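Local coordinates for protein acyl-CoA thioester hydrolase HI0827 (Haemophilus influenzae Rd KW20, PDB 3BJK) that probably hydrolyses the thioester bond of a broad range of acyl-coenzyme A molecules, working as a hexamer built as a trimer of hotdog-fold dimers, at residues V96-K101 with C113-V118. The protein carries 1 engineered substitution. Sequence-based numbering, arbitrary orientation.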
ATOM      1  N   VAL C  96       6.864   2.350  24.813  1.00 31.92           N
ATOM      2  CA  VAL C  96       7.561   2.519  23.529  1.00 32.39           C
ATOM      3  C   VAL C  96       7.910   3.991  23.330  1.00 32.03           C
ATOM      4  O   VAL C  96       7.063   4.860  23.586  1.00 32.16           O
ATOM      5  CB  VAL C  96       6.658   2.014  22.372  1.00 33.11           C
ATOM      6  CG1 VAL C  96       7.301   2.231  20.993  1.00 33.58           C
ATOM      7  CG2 VAL C  96       6.312   0.552  22.585  1.00 33.21           C
ATOM      8  N   GLU C  97       9.178   4.281  23.015  1.00 32.34           N
ATOM      9  CA  GLU C  97       9.601   5.592  22.548  1.00 32.65           C
ATOM     10  C   GLU C  97      10.066   5.486  21.098  1.00 32.56           C
ATOM     11  O   GLU C  97      10.796   4.524  20.711  1.00 32.14           O
ATOM     12  CB  GLU C  97      10.760   6.112  23.321  1.00 32.88           C
ATOM     13  CG  GLU C  97      10.546   6.241  24.827  1.00 34.50           C
ATOM     14  CD  GLU C  97      11.708   6.957  25.518  1.00 38.85           C
ATOM     15  OE1 GLU C  97      12.875   6.885  25.034  1.00 37.56           O
ATOM     16  OE2 GLU C  97      11.459   7.592  26.571  1.00 42.23           O
ATOM     17  N   VAL C  98       9.587   6.443  20.305  1.00 32.72           N
ATOM     18  CA  VAL C  98      10.019   6.666  18.911  1.00 32.29           C
ATOM     19  C   VAL C  98      11.004   7.777  18.806  1.00 31.74           C
ATOM     20  O   VAL C  98      10.775   8.880  19.298  1.00 29.35           O
ATOM     21  CB  VAL C  98       8.854   6.925  17.955  1.00 32.98           C
ATOM     22  CG1 VAL C  98       9.364   6.941  16.534  1.00 32.32           C
ATOM     23  CG2 VAL C  98       7.780   5.859  18.106  1.00 33.07           C
ATOM     24  N   TRP C  99      12.146   7.431  18.214  1.00 31.28           N
ATOM     25  CA  TRP C  99      13.260   8.305  18.069  1.00 31.91           C
ATOM     26  C   TRP C  99      13.601   8.373  16.574  1.00 31.58           C
ATOM     27  O   TRP C  99      13.481   7.385  15.845  1.00 31.99           O
ATOM     28  CB  TRP C  99      14.464   7.755  18.855  1.00 32.19           C
ATOM     29  CG  TRP C  99      14.393   7.927  20.362  1.00 30.28           C
ATOM     30  CD1 TRP C  99      13.654   7.181  21.262  1.00 29.88           C
ATOM     31  CD2 TRP C  99      15.112   8.867  21.122  1.00 28.08           C
ATOM     32  NE1 TRP C  99      13.874   7.628  22.516  1.00 31.02           N
ATOM     33  CE2 TRP C  99      14.760   8.667  22.476  1.00 28.89           C
ATOM     34  CE3 TRP C  99      16.027   9.885  20.796  1.00 29.46           C
ATOM     35  CZ2 TRP C  99      15.277   9.446  23.494  1.00 30.74           C
ATOM     36  CZ3 TRP C  99      16.543  10.663  21.820  1.00 31.77           C
ATOM     37  CH2 TRP C  99      16.172  10.429  23.159  1.00 31.02           C
ATOM     38  N   VAL C 100      14.027   9.546  16.168  1.00 30.75           N
ATOM     39  CA  VAL C 100      14.499   9.834  14.814  1.00 31.91           C
ATOM     40  C   VAL C 100      16.003  10.148  14.831  1.00 30.13           C
ATOM     41  O   VAL C 100      16.545  10.708  15.798  1.00 30.62           O
ATOM     42  CB  VAL C 100      13.701  11.048  14.220  1.00 30.51           C
ATOM     43  CG1 VAL C 100      14.451  11.787  13.186  1.00 36.60           C
ATOM     44  CG2 VAL C 100      12.305  10.602  13.719  1.00 32.74           C
ATOM     45  N   LYS C 101      16.663   9.776  13.737  1.00 30.37           N
ATOM     46  CA  LYS C 101      18.034  10.203  13.422  1.00 30.31           C
ATOM     47  C   LYS C 101      18.081  10.859  12.035  1.00 30.76           C
ATOM     48  O   LYS C 101      17.603  10.265  11.050  1.00 28.64           O
ATOM     49  CB  LYS C 101      18.971   8.985  13.467  1.00 30.62           C
ATOM     50  CG  LYS C 101      20.467   9.270  13.234  1.00 30.32           C
ATOM     51  CD  LYS C 101      21.252   7.936  13.184  1.00 32.29           C
ATOM     52  CE  LYS C 101      22.709   8.094  13.088  1.00 33.32           C
ATOM     53  NZ  LYS C 101      23.475   6.809  13.153  1.00 34.94           N
ATOM     54  N   CYS C 113      13.582  12.270  20.548  1.00 31.35           N
ATOM     55  CA  CYS C 113      12.372  11.485  20.803  1.00 31.72           C
ATOM     56  C   CYS C 113      11.200  12.253  20.195  1.00 30.11           C
ATOM     57  O   CYS C 113      11.030  13.431  20.468  1.00 30.53           O
ATOM     58  CB  CYS C 113      12.152  11.302  22.313  1.00 31.49           C
ATOM     59  SG  CYS C 113      10.791  10.244  22.565  1.00 33.45           S
ATOM     60  N   VAL C 114      10.477  11.611  19.304  1.00 30.46           N
ATOM     61  CA  VAL C 114       9.338  12.224  18.631  1.00 29.85           C
ATOM     62  C   VAL C 114       7.984  11.789  19.179  1.00 29.48           C
ATOM     63  O   VAL C 114       7.043  12.549  19.085  1.00 29.15           O
ATOM     64  CB  VAL C 114       9.390  11.993  17.065  1.00 30.43           C
ATOM     65  CG1 VAL C 114      10.561  12.718  16.515  1.00 28.74           C
ATOM     66  CG2 VAL C 114       9.447  10.524  16.685  1.00 30.17           C
ATOM     67  N   THR C 115       7.899  10.582  19.741  1.00 29.67           N
ATOM     68  CA  THR C 115       6.614   9.963  20.134  1.00 29.90           C
ATOM     69  C   THR C 115       6.841   8.945  21.262  1.00 31.14           C
ATOM     70  O   THR C 115       7.951   8.313  21.385  1.00 29.56           O
ATOM     71  CB  THR C 115       5.910   9.181  18.923  1.00 29.85           C
ATOM     72  OG1 THR C 115       6.111   9.857  17.677  1.00 30.01           O
ATOM     73  CG2 THR C 115       4.428   9.037  19.151  1.00 29.68           C
ATOM     74  N   ASP C 116       5.838   8.834  22.149  1.00 31.21           N
ATOM     75  CA  ASP C 116       5.844   7.762  23.136  1.00 30.65           C
ATOM     76  C   ASP C 116       4.451   7.175  23.312  1.00 31.48           C
ATOM     77  O   ASP C 116       3.474   7.715  22.824  1.00 31.87           O
ATOM     78  CB  ASP C 116       6.467   8.168  24.456  1.00 31.70           C
ATOM     79  CG  ASP C 116       5.681   9.240  25.230  1.00 31.82           C
ATOM     80  OD1 ASP C 116       4.423   9.281  25.280  1.00 31.50           O
ATOM     81  OD2 ASP C 116       6.376  10.049  25.837  1.00 35.94           O
ATOM     82  N   ALA C 117       4.400   6.030  23.974  1.00 30.58           N
ATOM     83  CA  ALA C 117       3.135   5.382  24.276  1.00 30.70           C
ATOM     84  C   ALA C 117       3.364   4.284  25.331  1.00 31.01           C
ATOM     85  O   ALA C 117       4.474   3.742  25.477  1.00 31.84           O
ATOM     86  CB  ALA C 117       2.551   4.813  23.023  1.00 30.09           C
ATOM     87  N   VAL C 118       2.304   3.914  26.029  1.00 31.15           N
ATOM     88  CA  VAL C 118       2.353   2.714  26.881  1.00 29.70           C
ATOM     89  C   VAL C 118       1.265   1.741  26.417  1.00 28.90           C
ATOM     90  O   VAL C 118       0.084   2.087  26.484  1.00 29.02           O
ATOM     91  CB  VAL C 118       2.138   3.101  28.351  1.00 29.80           C
ATOM     92  CG1 VAL C 118       2.101   1.825  29.229  1.00 30.54           C
ATOM     93  CG2 VAL C 118       3.253   4.063  28.791  1.00 30.43           C
TER
HETATM   94  O   HOH W   1       8.798   9.509  26.881  1.00 40.29           O
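V98 faces two residues at once, V114 and T115: in this classic beta bulge V98 O accepts from V114 N at 2.7 Å and, weakly, from T115 N at 3.4 Å. V98 N returns a bond to T115 O. Beyond the bulge V96 and A117 form a regular antiparallel hydrogen-bonded pair, exchanging both backbone bonds. The extra residue brings V114 beside V98; a V114 chi1 of -66° turns CG1 anti to the carbonyl carbon and puts CG2 between the backbone N and that carbon, 3.6 Å from V98 CG1. T115 stands alongside V98, both side chains pointing the same way, toward the helix 35-54, where M42 touches each. This face, continued by V96, is the one that wraps the long central helix in the hotdog fold; strands 91-101 and 111-123 are a hairpin in its antiparallel sheet. On the other face C113 covers one face of the W99 indole. Its CB sits over the six-membered ring, 3.9 Å from the centroid in a CH-pi contact, while SG, anti to the backbone N (chi1 -175°), reaches over the five-membered ring, 4.3 Å from that centroid. A bond from W99 NE1 helps fix the rotation of the indole: it donates in the ring plane to E97 OE1 at 2.8 Å, nearly straight but from above the carboxylate plane. The other oxygen, E97 OE2, forms a salt bridge with R10, and a water donates to both it and D116 OD2, bridging the two carboxylates; D116 OD1 accepts from N67.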